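Geranyltranstransferase (Enterococcus faecalis, PDB 3P8L) probably catalyses the magnesium-dependent condensation of isopentenyl diphosphate with geranyl diphosphate to give (2E,6E)-farnesyl diphosphate and diphosphate. Local coordinates at residues E141-L145 with A196-N202; I190-I195 with L211-H216; M25-I29 with E81-T85. All coordinates share one frame; numbering follows the deposited sequence. Where two conformers were deposited one is given.

Contact 1. Residues E141-L145 with A196-N202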
ATOM      1  N   GLU A 141       6.678  16.244  -7.806  1.00 48.70           N
ATOM      2  CA  GLU A 141       7.611  15.116  -7.779  1.00 52.42           C
ATOM      3  C   GLU A 141       7.051  14.018  -6.884  1.00 50.41           C
ATOM      4  O   GLU A 141       7.159  12.833  -7.198  1.00 48.46           O
ATOM      5  CB  GLU A 141       8.962  15.551  -7.217  1.00 48.63           C
ATOM      6  CG  GLU A 141       9.866  16.229  -8.206  1.00 58.79           C
ATOM      7  CD  GLU A 141      11.228  16.543  -7.608  1.00 75.43           C
ATOM      8  OE1 GLU A 141      12.204  16.575  -8.386  1.00 88.37           O
ATOM      9  OE2 GLU A 141      11.325  16.750  -6.370  1.00 74.86           O
ATOM     10  N   LYS A 142       6.473  14.451  -5.767  1.00 45.99           N
ATOM     11  CA  LYS A 142       5.837  13.581  -4.795  1.00 50.21           C
ATOM     12  C   LYS A 142       4.757  12.767  -5.472  1.00 47.52           C
ATOM     13  O   LYS A 142       4.777  11.544  -5.387  1.00 51.02           O
ATOM     14  CB  LYS A 142       5.263  14.399  -3.640  1.00 51.65           C
ATOM     15  CG  LYS A 142       4.771  13.563  -2.470  1.00 41.00           C
ATOM     16  CD  LYS A 142       4.463  14.419  -1.252  1.00 47.76           C
ATOM     17  CE  LYS A 142       5.729  14.741  -0.503  1.00 35.89           C
ATOM     18  NZ  LYS A 142       5.422  15.325   0.853  1.00 38.79           N
ATOM     19  N   VAL A 143       3.868  13.444  -6.201  1.00 43.66           N
ATOM     20  CA  VAL A 143       2.758  12.791  -6.884  1.00 40.30           C
ATOM     21  C   VAL A 143       3.230  11.848  -7.981  1.00 43.40           C
ATOM     22  O   VAL A 143       2.720  10.736  -8.097  1.00 42.08           O
ATOM     23  CB  VAL A 143       1.709  13.829  -7.407  1.00 42.86           C
ATOM     24  CG1 VAL A 143       0.761  13.236  -8.467  1.00 41.37           C
ATOM     25  CG2 VAL A 143       0.907  14.369  -6.264  1.00 38.35           C
ATOM     26  N   LEU A 144       4.236  12.275  -8.751  1.00 41.62           N
ATOM     27  CA  LEU A 144       4.826  11.432  -9.786  1.00 46.66           C
ATOM     28  C   LEU A 144       5.408  10.141  -9.193  1.00 35.89           C
ATOM     29  O   LEU A 144       5.208   9.060  -9.730  1.00 39.57           O
ATOM     30  CB  LEU A 144       5.924  12.201 -10.554  1.00 43.60           C
ATOM     31  CG  LEU A 144       6.706  11.437 -11.629  1.00 50.52           C
ATOM     32  CD1 LEU A 144       5.784  10.885 -12.714  1.00 47.67           C
ATOM     33  CD2 LEU A 144       7.783  12.331 -12.235  1.00 56.36           C
ATOM     34  N   LEU A 145       6.136  10.273  -8.100  1.00 37.64           N
ATOM     35  CA  LEU A 145       6.823   9.114  -7.530  1.00 41.42           C
ATOM     36  C   LEU A 145       5.833   8.160  -6.833  1.00 39.14           C
ATOM     37  O   LEU A 145       6.061   6.954  -6.820  1.00 41.74           O
ATOM     38  CB  LEU A 145       7.971   9.552  -6.613  1.00 35.93           C
ATOM     39  CG  LEU A 145       9.205  10.125  -7.342  1.00 41.06           C
ATOM     40  CD1 LEU A 145      10.371  10.245  -6.400  1.00 39.06           C
ATOM     41  CD2 LEU A 145       9.616   9.300  -8.531  1.00 37.14           C
ATOM     42  N   ALA A 196      13.137   6.749 -10.273  1.00 40.95           N
ATOM     43  CA  ALA A 196      13.196   7.618  -9.114  1.00 40.60           C
ATOM     44  C   ALA A 196      14.532   8.344  -8.995  1.00 38.86           C
ATOM     45  O   ALA A 196      14.559   9.528  -8.659  1.00 39.62           O
ATOM     46  CB  ALA A 196      12.891   6.856  -7.819  1.00 41.67           C
ATOM     47  N   GLY A 197      15.630   7.622  -9.214  1.00 36.44           N
ATOM     48  CA  GLY A 197      16.960   8.236  -9.295  1.00 42.69           C
ATOM     49  C   GLY A 197      16.995   9.405 -10.280  1.00 46.17           C
ATOM     50  O   GLY A 197      17.453  10.489  -9.933  1.00 44.79           O
ATOM     51  N   GLY A 198      16.468   9.187 -11.487  1.00 48.33           N
ATOM     52  CA  GLY A 198      16.325  10.259 -12.492  1.00 52.31           C
ATOM     53  C   GLY A 198      15.502  11.470 -12.082  1.00 53.52           C
ATOM     54  O   GLY A 198      15.881  12.607 -12.366  1.00 51.24           O
ATOM     55  N   VAL A 199      14.381  11.222 -11.409  1.00 50.63           N
ATOM     56  CA  VAL A 199      13.469  12.269 -10.974  1.00 48.33           C
ATOM     57  C   VAL A 199      14.096  13.077  -9.841  1.00 55.17           C
ATOM     58  O   VAL A 199      14.020  14.318  -9.816  1.00 50.48           O
ATOM     59  CB  VAL A 199      12.107  11.653 -10.553  1.00 50.51           C
ATOM     60  CG1 VAL A 199      11.226  12.646  -9.825  1.00 48.64           C
ATOM     61  CG2 VAL A 199      11.392  11.095 -11.765  1.00 47.08           C
ATOM     62  N   LEU A 200      14.737  12.365  -8.915  1.00 47.61           N
ATOM     63  CA  LEU A 200      15.453  12.993  -7.815  1.00 49.07           C
ATOM     64  C   LEU A 200      16.595  13.880  -8.308  1.00 51.06           C
ATOM     65  O   LEU A 200      16.914  14.879  -7.669  1.00 45.51           O
ATOM     66  CB  LEU A 200      15.976  11.938  -6.818  1.00 46.51           C
ATOM     67  CG  LEU A 200      14.894  11.154  -6.046  1.00 44.68           C
ATOM     68  CD1 LEU A 200      15.492   9.949  -5.307  1.00 40.32           C
ATOM     69  CD2 LEU A 200      14.145  12.042  -5.091  1.00 40.50           C
ATOM     70  N   ALA A 201      17.193  13.508  -9.442  1.00 50.11           N
ATOM     71  CA  ALA A 201      18.318  14.246 -10.000  1.00 55.71           C
ATOM     72  C   ALA A 201      17.900  15.266 -11.075  1.00 58.73           C
ATOM     73  O   ALA A 201      18.761  15.826 -11.769  1.00 57.00           O
ATOM     74  CB  ALA A 201      19.349  13.277 -10.555  1.00 52.58           C
ATOM     75  N   ASN A 202      16.588  15.481 -11.208  1.00 57.30           N
ATOM     76  CA  ASN A 202      16.005  16.424 -12.174  1.00 63.61           C
ATOM     77  C   ASN A 202      16.352  16.201 -13.643  1.00 63.59           C
ATOM     78  O   ASN A 202      16.532  17.158 -14.395  1.00 66.85           O
ATOM     79  CB  ASN A 202      16.295  17.880 -11.780  1.00 68.63           C
ATOM     80  CG  ASN A 202      15.034  18.651 -11.463  1.00 78.41           C
ATOM     81  OD1 ASN A 202      14.803  19.029 -10.315  1.00 88.48           O
ATOM     82  ND2 ASN A 202      14.202  18.878 -12.479  1.00 76.49           N
TER

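Contact 2. Residues I190-I195 with L211-H216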
ATOM      1  N   ILE A 190      12.766  -2.521  -9.830  1.00 34.70           N
ATOM      2  CA  ILE A 190      14.117  -2.159 -10.309  1.00 39.14           C
ATOM      3  C   ILE A 190      13.970  -0.949 -11.227  1.00 42.35           C
ATOM      4  O   ILE A 190      14.725   0.025 -11.087  1.00 38.20           O
ATOM      5  CB  ILE A 190      14.840  -3.329 -11.035  1.00 40.62           C
ATOM      6  CG1 ILE A 190      14.988  -4.554 -10.116  1.00 42.06           C
ATOM      7  CG2 ILE A 190      16.235  -2.899 -11.573  1.00 39.38           C
ATOM      8  CD1 ILE A 190      15.727  -4.305  -8.840  1.00 47.77           C
ATOM      9  N   GLU A 191      12.973  -1.011 -12.125  1.00 40.33           N
ATOM     10  CA  GLU A 191      12.676   0.112 -13.012  0.50 43.68           C
ATOM     11  C   GLU A 191      12.294   1.356 -12.221  1.00 46.62           C
ATOM     12  O   GLU A 191      12.810   2.453 -12.505  1.00 41.29           O
ATOM     13  CB  GLU A 191      11.627  -0.264 -14.070  0.50 44.38           C
ATOM     14  CG  GLU A 191      12.217  -1.031 -15.256  0.50 48.47           C
ATOM     15  CD  GLU A 191      11.193  -1.880 -15.989  0.50 48.55           C
ATOM     16  OE1 GLU A 191      10.016  -1.875 -15.574  0.50 57.07           O
ATOM     17  OE2 GLU A 191      11.567  -2.558 -16.971  0.50 41.12           O
ATOM     18  N   PHE A 192      11.439   1.190 -11.201  1.00 40.90           N
ATOM     19  CA  PHE A 192      11.127   2.310 -10.316  1.00 36.85           C
ATOM     20  C   PHE A 192      12.393   2.909  -9.706  1.00 36.25           C
ATOM     21  O   PHE A 192      12.507   4.132  -9.621  1.00 40.48           O
ATOM     22  CB  PHE A 192      10.153   1.939  -9.176  1.00 34.16           C
ATOM     23  CG  PHE A 192       9.925   3.076  -8.215  1.00 35.84           C
ATOM     24  CD1 PHE A 192       8.990   4.062  -8.509  1.00 29.92           C
ATOM     25  CD2 PHE A 192      10.696   3.205  -7.051  1.00 28.43           C
ATOM     26  CE1 PHE A 192       8.787   5.121  -7.637  1.00 32.80           C
ATOM     27  CE2 PHE A 192      10.518   4.275  -6.196  1.00 36.20           C
ATOM     28  CZ  PHE A 192       9.553   5.239  -6.493  1.00 33.62           C
ATOM     29  N   ALA A 193      13.329   2.074  -9.248  1.00 33.16           N
ATOM     30  CA  ALA A 193      14.517   2.619  -8.576  1.00 33.28           C
ATOM     31  C   ALA A 193      15.290   3.584  -9.500  1.00 30.67           C
ATOM     32  O   ALA A 193      15.706   4.662  -9.073  1.00 38.69           O
ATOM     33  CB  ALA A 193      15.431   1.515  -8.091  1.00 32.57           C
ATOM     34  N   LEU A 194      15.462   3.181 -10.755  1.00 34.17           N
ATOM     35  CA  LEU A 194      16.170   4.001 -11.765  1.00 41.42           C
ATOM     36  C   LEU A 194      15.418   5.281 -12.165  1.00 40.69           C
ATOM     37  O   LEU A 194      16.017   6.376 -12.213  1.00 45.12           O
ATOM     38  CB  LEU A 194      16.529   3.153 -12.994  1.00 42.83           C
ATOM     39  CG  LEU A 194      17.877   2.406 -13.002  1.00 52.85           C
ATOM     40  CD1 LEU A 194      19.030   3.376 -13.137  1.00 47.27           C
ATOM     41  CD2 LEU A 194      18.079   1.480 -11.788  1.00 46.06           C
ATOM     42  N   ILE A 195      14.116   5.134 -12.426  1.00 39.93           N
ATOM     43  CA  ILE A 195      13.192   6.246 -12.646  1.00 41.50           C
ATOM     44  C   ILE A 195      13.253   7.240 -11.512  1.00 44.38           C
ATOM     45  O   ILE A 195      13.431   8.439 -11.754  1.00 41.21           O
ATOM     46  CB  ILE A 195      11.720   5.749 -12.846  1.00 45.29           C
ATOM     47  CG1 ILE A 195      11.586   5.016 -14.178  1.00 42.75           C
ATOM     48  CG2 ILE A 195      10.705   6.897 -12.754  1.00 42.58           C
ATOM     49  CD1 ILE A 195      10.204   4.483 -14.431  1.00 49.11           C
ATOM     50  N   LEU A 211      17.333   5.548 -18.467  1.00 46.29           N
ATOM     51  CA  LEU A 211      17.536   4.937 -17.142  1.00 46.88           C
ATOM     52  C   LEU A 211      16.633   3.715 -16.950  1.00 41.00           C
ATOM     53  O   LEU A 211      17.052   2.703 -16.401  1.00 47.31           O
ATOM     54  CB  LEU A 211      17.273   5.970 -16.049  1.00 42.20           C
ATOM     55  CG  LEU A 211      18.324   7.063 -15.935  1.00 43.43           C
ATOM     56  CD1 LEU A 211      17.826   8.184 -15.036  1.00 45.62           C
ATOM     57  CD2 LEU A 211      19.637   6.497 -15.446  1.00 38.55           C
ATOM     58  N   THR A 212      15.409   3.818 -17.462  1.00 45.43           N
ATOM     59  CA  THR A 212      14.443   2.723 -17.481  1.00 44.90           C
ATOM     60  C   THR A 212      14.925   1.500 -18.256  1.00 49.36           C
ATOM     61  O   THR A 212      14.748   0.355 -17.815  1.00 51.97           O
ATOM     62  CB  THR A 212      13.133   3.229 -18.079  1.00 49.14           C
ATOM     63  OG1 THR A 212      12.653   4.300 -17.269  1.00 44.12           O
ATOM     64  CG2 THR A 212      12.079   2.117 -18.183  1.00 43.65           C
ATOM     65  N   GLN A 213      15.546   1.746 -19.402  1.00 50.26           N
ATOM     66  CA  GLN A 213      16.094   0.684 -20.228  1.00 47.42           C
ATOM     67  C   GLN A 213      17.256   0.025 -19.520  1.00 39.09           C
ATOM     68  O   GLN A 213      17.395  -1.211 -19.545  1.00 38.58           O
ATOM     69  CB  GLN A 213      16.555   1.232 -21.587  1.00 53.23           C
ATOM     70  CG  GLN A 213      15.429   1.531 -22.572  1.00 63.23           C
ATOM     71  CD  GLN A 213      15.943   2.121 -23.885  1.00 71.42           C
ATOM     72  OE1 GLN A 213      16.778   1.521 -24.567  1.00 68.38           O
ATOM     73  NE2 GLN A 213      15.445   3.299 -24.238  1.00 66.66           N
ATOM     74  N   PHE A 214      18.104   0.847 -18.905  1.00 37.80           N
ATOM     75  CA  PHE A 214      19.181   0.322 -18.064  1.00 42.93           C
ATOM     76  C   PHE A 214      18.643  -0.628 -16.986  1.00 39.63           C
ATOM     77  O   PHE A 214      19.178  -1.721 -16.803  1.00 45.54           O
ATOM     78  CB  PHE A 214      19.965   1.453 -17.391  1.00 44.55           C
ATOM     79  CG  PHE A 214      21.029   0.962 -16.454  1.00 47.10           C
ATOM     80  CD1 PHE A 214      22.280   0.598 -16.937  1.00 48.83           C
ATOM     81  CD2 PHE A 214      20.777   0.845 -15.087  1.00 41.32           C
ATOM     82  CE1 PHE A 214      23.276   0.138 -16.065  1.00 52.92           C
ATOM     83  CE2 PHE A 214      21.753   0.380 -14.215  1.00 41.90           C
ATOM     84  CZ  PHE A 214      23.018   0.034 -14.705  1.00 47.09           C
ATOM     85  N   ALA A 215      17.599  -0.193 -16.278  1.00 43.98           N
ATOM     86  CA  ALA A 215      16.976  -1.005 -15.212  1.00 39.81           C
ATOM     87  C   ALA A 215      16.461  -2.327 -15.734  1.00 40.91           C
ATOM     88  O   ALA A 215      16.692  -3.376 -15.120  1.00 41.00           O
ATOM     89  CB  ALA A 215      15.843  -0.238 -14.565  1.00 34.87           C
ATOM     90  N   HIS A 216      15.785  -2.273 -16.883  1.00 47.18           N
ATOM     91  CA  HIS A 216      15.333  -3.484 -17.565  1.00 50.23           C
ATOM     92  C   HIS A 216      16.478  -4.466 -17.814  1.00 47.97           C
ATOM     93  O   HIS A 216      16.352  -5.645 -17.507  1.00 50.11           O
ATOM     94  CB  HIS A 216      14.608  -3.159 -18.881  1.00 53.09           C
ATOM     95  CG  HIS A 216      14.357  -4.363 -19.736  1.00 64.10           C
ATOM     96  ND1 HIS A 216      13.288  -5.210 -19.532  1.00 71.89           N
ATOM     97  CD2 HIS A 216      15.042  -4.869 -20.791  1.00 71.83           C
ATOM     98  CE1 HIS A 216      13.324  -6.182 -20.428  1.00 76.99           C
ATOM     99  NE2 HIS A 216      14.379  -5.999 -21.202  1.00 76.30           N
TER

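Contact 3. Residues M25-I29 with E81-T85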
ATOM      1  N   MET A  25      13.977   4.120   7.670  1.00 31.49           N
ATOM      2  CA  MET A  25      13.003   3.023   7.749  1.00 38.91           C
ATOM      3  C   MET A  25      12.669   2.736   9.205  1.00 38.51           C
ATOM      4  O   MET A  25      11.496   2.750   9.593  1.00 34.73           O
ATOM      5  CB  MET A  25      13.554   1.750   7.107  1.00 31.52           C
ATOM      6  CG  MET A  25      13.634   1.758   5.593  1.00 37.10           C
ATOM      7  SD  MET A  25      14.326   0.222   4.949  1.00 32.86           S
ATOM      8  CE  MET A  25      12.925  -0.781   5.066  1.00 32.32           C
ATOM      9  N   VAL A  26      13.712   2.526  10.009  1.00 36.34           N
ATOM     10  CA  VAL A  26      13.556   2.152  11.413  1.00 39.40           C
ATOM     11  C   VAL A  26      12.852   3.263  12.211  1.00 40.34           C
ATOM     12  O   VAL A  26      11.903   2.980  12.966  1.00 39.36           O
ATOM     13  CB  VAL A  26      14.924   1.717  12.034  1.00 42.02           C
ATOM     14  CG1 VAL A  26      14.907   1.753  13.550  1.00 44.67           C
ATOM     15  CG2 VAL A  26      15.338   0.340  11.510  1.00 45.30           C
ATOM     16  N   ASP A  27      13.297   4.510  12.023  1.00 35.61           N
ATOM     17  CA  ASP A  27      12.693   5.652  12.709  1.00 40.45           C
ATOM     18  C   ASP A  27      11.249   5.785  12.302  1.00 34.79           C
ATOM     19  O   ASP A  27      10.427   6.042  13.154  1.00 33.59           O
ATOM     20  CB  ASP A  27      13.375   6.994  12.385  1.00 38.19           C
ATOM     21  CG  ASP A  27      14.785   7.102  12.963  1.00 47.58           C
ATOM     22  OD1 ASP A  27      15.176   6.259  13.772  1.00 36.81           O
ATOM     23  OD2 ASP A  27      15.518   8.038  12.597  1.00 45.23           O
ATOM     24  N   PHE A  28      10.958   5.630  11.002  1.00 36.46           N
ATOM     25  CA  PHE A  28       9.592   5.755  10.517  1.00 39.66           C
ATOM     26  C   PHE A  28       8.673   4.707  11.130  1.00 32.29           C
ATOM     27  O   PHE A  28       7.570   5.046  11.545  1.00 36.71           O
ATOM     28  CB  PHE A  28       9.468   5.730   8.979  1.00 34.76           C
ATOM     29  CG  PHE A  28       8.101   6.067   8.510  1.00 37.77           C
ATOM     30  CD1 PHE A  28       7.215   5.070   8.104  1.00 35.41           C
ATOM     31  CD2 PHE A  28       7.661   7.379   8.544  1.00 33.93           C
ATOM     32  CE1 PHE A  28       5.929   5.385   7.718  1.00 34.40           C
ATOM     33  CE2 PHE A  28       6.364   7.709   8.150  1.00 42.04           C
ATOM     34  CZ  PHE A  28       5.500   6.705   7.738  1.00 35.69           C
ATOM     35  N   ILE A  29       9.145   3.466  11.210  1.00 34.91           N
ATOM     36  CA  ILE A  29       8.340   2.380  11.783  0.50 36.16           C
ATOM     37  C   ILE A  29       8.143   2.587  13.292  1.00 38.61           C
ATOM     38  O   ILE A  29       7.035   2.448  13.799  1.00 37.80           O
ATOM     39  CB  ILE A  29       8.917   0.972  11.454  0.50 39.27           C
ATOM     40  CG1 ILE A  29       8.387   0.478  10.112  0.50 47.63           C
ATOM     41  CG2 ILE A  29       8.490  -0.066  12.477  0.50 38.49           C
ATOM     42  CD1 ILE A  29       9.219   0.846   8.930  0.50 48.67           C
ATOM     43  N   GLU A  81      12.438   0.210  -0.286  1.00 28.85           N
ATOM     44  CA  GLU A  81      12.888  -0.942   0.482  1.00 33.41           C
ATOM     45  C   GLU A  81      11.789  -1.502   1.420  1.00 28.58           C
ATOM     46  O   GLU A  81      11.760  -2.714   1.670  1.00 31.35           O
ATOM     47  CB  GLU A  81      14.191  -0.645   1.220  1.00 30.46           C
ATOM     48  CG  GLU A  81      14.846  -1.861   1.877  1.00 34.01           C
ATOM     49  CD  GLU A  81      15.299  -2.966   0.896  1.00 36.04           C
ATOM     50  OE1 GLU A  81      15.115  -2.890  -0.352  1.00 33.18           O
ATOM     51  OE2 GLU A  81      15.857  -3.939   1.406  1.00 38.31           O
ATOM     52  N   MET A  82      10.877  -0.635   1.867  1.00 31.89           N
ATOM     53  CA  MET A  82       9.676  -1.025   2.622  1.00 32.71           C
ATOM     54  C   MET A  82       8.733  -1.902   1.792  1.00 30.67           C
ATOM     55  O   MET A  82       8.218  -2.914   2.306  1.00 32.39           O
ATOM     56  CB  MET A  82       8.954   0.188   3.255  1.00 27.90           C
ATOM     57  CG  MET A  82       9.776   0.910   4.407  1.00 29.99           C
ATOM     58  SD  MET A  82       9.052   2.497   4.955  1.00 24.69           S
ATOM     59  CE  MET A  82       7.587   1.919   5.817  1.00 28.62           C
ATOM     60  N   ILE A  83       8.537  -1.528   0.520  1.00 27.50           N
ATOM     61  CA  ILE A  83       7.749  -2.302  -0.429  1.00 32.64           C
ATOM     62  C   ILE A  83       8.398  -3.672  -0.615  1.00 25.44           C
ATOM     63  O   ILE A  83       7.722  -4.706  -0.515  1.00 31.92           O
ATOM     64  CB  ILE A  83       7.618  -1.606  -1.827  1.00 32.13           C
ATOM     65  CG1 ILE A  83       6.801  -0.321  -1.756  1.00 35.79           C
ATOM     66  CG2 ILE A  83       7.053  -2.573  -2.869  1.00 35.68           C
ATOM     67  CD1 ILE A  83       5.313  -0.507  -1.582  1.00 29.15           C
ATOM     68  N   HIS A  84       9.698  -3.667  -0.911  1.00 23.68           N
ATOM     69  CA  HIS A  84      10.455  -4.889  -1.053  1.00 31.84           C
ATOM     70  C   HIS A  84      10.337  -5.834   0.174  1.00 26.81           C
ATOM     71  O   HIS A  84      10.080  -7.010  -0.001  1.00 33.83           O
ATOM     72  CB  HIS A  84      11.911  -4.588  -1.297  1.00 29.23           C
ATOM     73  CG  HIS A  84      12.723  -5.819  -1.496  1.00 29.69           C
ATOM     74  ND1 HIS A  84      12.424  -6.744  -2.471  1.00 30.49           N
ATOM     75  CD2 HIS A  84      13.805  -6.295  -0.841  1.00 33.60           C
ATOM     76  CE1 HIS A  84      13.299  -7.731  -2.420  1.00 33.23           C
ATOM     77  NE2 HIS A  84      14.152  -7.478  -1.448  1.00 34.08           N
ATOM     78  N   THR A  85      10.530  -5.285   1.377  1.00 28.89           N
ATOM     79  CA  THR A  85      10.433  -6.021   2.652  1.00 31.14           C
ATOM     80  C   THR A  85       9.024  -6.586   2.849  1.00 33.58           C
ATOM     81  O   THR A  85       8.873  -7.736   3.253  1.00 30.88           O
ATOM     82  CB  THR A  85      10.787  -5.114   3.882  1.00 34.89           C
ATOM     83  OG1 THR A  85      12.067  -4.503   3.683  1.00 32.38           O
ATOM     84  CG2 THR A  85      10.806  -5.915   5.206  1.00 28.47           C
TER

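Contact 1. Residues E141-L145 with A196-N202
Glu141 and Leu145, which both touch the other segment, are tied to each other by the helix bond from Leu145 N to Glu141 O, 2.9 Å long. Across the contact, Glu141 OE1 stands 3.2 Å from Val199 O, but both are acceptors, so this is a close approach and not a bond; it probably costs some electrostatic energy. Glu141 gets there with its chain extended beyond CG, passing Val199 in the opposite sense, Glu141 CG 4.2 Å from Val199 CG1.

The apolar half centres on the two methyls of Val199. Val199 points CG1 away from its own N (chi1 168°), which aims that methyl at Leu145, and the two side chains meet tip to tip with Val199 CG1 3.9 Å from Leu145 CD2. Val199 CG2 takes Leu144 CD2 at 3.8 Å. Leu145 CD2 also rests on Ala196, 4.0 Å from Ala196 CA, while Val76 of helix 71-92 backs both Leu145 and Ala196.

Val199 O belongs to the end of helix 175-200, where it accepts from Asn202 N at 3.1 Å. Asn202, with its positive phi, is the C-prime residue of a Schellman motif, in which Gln203 N also reaches back to Gly198 O. The segments run almost exactly antiparallel (173°) with axes 11.0 Å apart. Such side-by-side antiparallel helices, here 139-153 and 175-200, are characteristic of the all-helical isoprenoid synthase fold.

Contact 2. Residues I190-I195 with L211-H216
Leu194 and Ala215 mesh at the middle of this contact, Leu194 CG lying 3.7 Å from Ala215 CB. Ala215 CB also presses on the opposing backbone, 3.5 Å from Glu191 CA, and so small a side chain fits the close 8.1 Å approach of the segment axes. Buried Ile190 sets its CG2 methyl against the same residue, Ile190 CG2 lying 3.6 Å from Ala215 O.

The backbone brings Leu194 CB over Leu211 O, chi1 (-89°) keeps Leu194 CG there, and chi2 (-70°) carries Leu194 CD1 to Phe214, 3.6 Å from Phe214 CD2, with Leu211 CD2 also nearby. Phe214 has its ring swung out anti to the backbone N, and the leucine methyl meets it obliquely; beyond, Val276 and Leu277 of helix 259-283 flank the ring.

On the partly exposed side, Ile195 CG1 packs 3.3 Å from Thr212 OG1, a hydroxyl already hydrogen-bonded to Ile208 O one turn back. In the conformer given, Glu191 runs extended beside His216, pointing the same way, with carboxylate and imidazole nearly coplanar and Glu191 OE2 4.1 Å from His216 ND1, too far for a bond. This approach is uncertain, since Glu191 has a second conformer.

Segments 190-195 and 211-216 cross at 148°, as the successive helices 175-200 and 205-230 form an alpha-alpha hairpin within the helical isoprenoid synthase fold.

Contact 3. Residues M25-I29 with E81-T85
Two methionines, Met25 and Met82, do most of the work where helix 13-31 passes over helix 71-92 of the isoprenoid synthase fold. They slide past each other in opposite senses, so each thioether tip lands beside the other helix. Met25 CE sits 3.6 Å from Met82 CG, and Met25 SD lies 3.7 Å from Glu81 CG. The final bend of the Met25 chain (chi3 79°) lays CE over the start of Met82, near its N. In return, Met82 CE is 3.9 Å from Phe28 CD1, the two side chains roughly perpendicular and the methyl oblique to the ring. Met82 CE is also 3.7 Å from Ile29 CD1 in the conformer given, an approach less certain because Ile29 has a second one.

The segments meet steeply, at 75°, with axes 12.3 Å apart, so these long side chains bridge the gap while the backbones stay well separated.

Further out, Phe28 stacks on Tyr32 and is flanked by Gln130 and Leu131 of helix 114-133, and Ile46 of helix 36-47 backs both Met25 and Ile29. Glu81 offers its methylenes to the sulfur, but its carboxylate turns away to a salt bridge with Arg52, which ties down the polar end of a buried side chain. Next to Met25 CE, 4.1 Å from it, Thr85 OG1 donates to Glu81 O at 2.7 Å, tilted 34° from the carbonyl plane, on the face opposite Thr85 N.

How the contacts relate
Contacts 1 and 2 share helix 175-200 and touch, their centres 12 Å apart: Leu145 O is 3.4 Å from Phe192 CE1, and Gly198 CA is 3.6 Å from Leu211 CD1. Contact 3 stands apart, its centre 19 Å from that of contact 1 and 21 Å from that of contact 2, across the chain's centre from the latter. Helix 71-92 links the regions: Val76 backs contact 1, Leu80 touches Phe192 and Ala193 of segment 190-195, and 81-85 forms contact 3. In this family, aspartate-rich motifs expected at the C-terminal ends of helices 71-92 and 205-230 bind magnesium and diphosphate; contacts 3 and 2 each use one of these helices, away from the motif, whereas contact 1 joins 139-153 to 175-200.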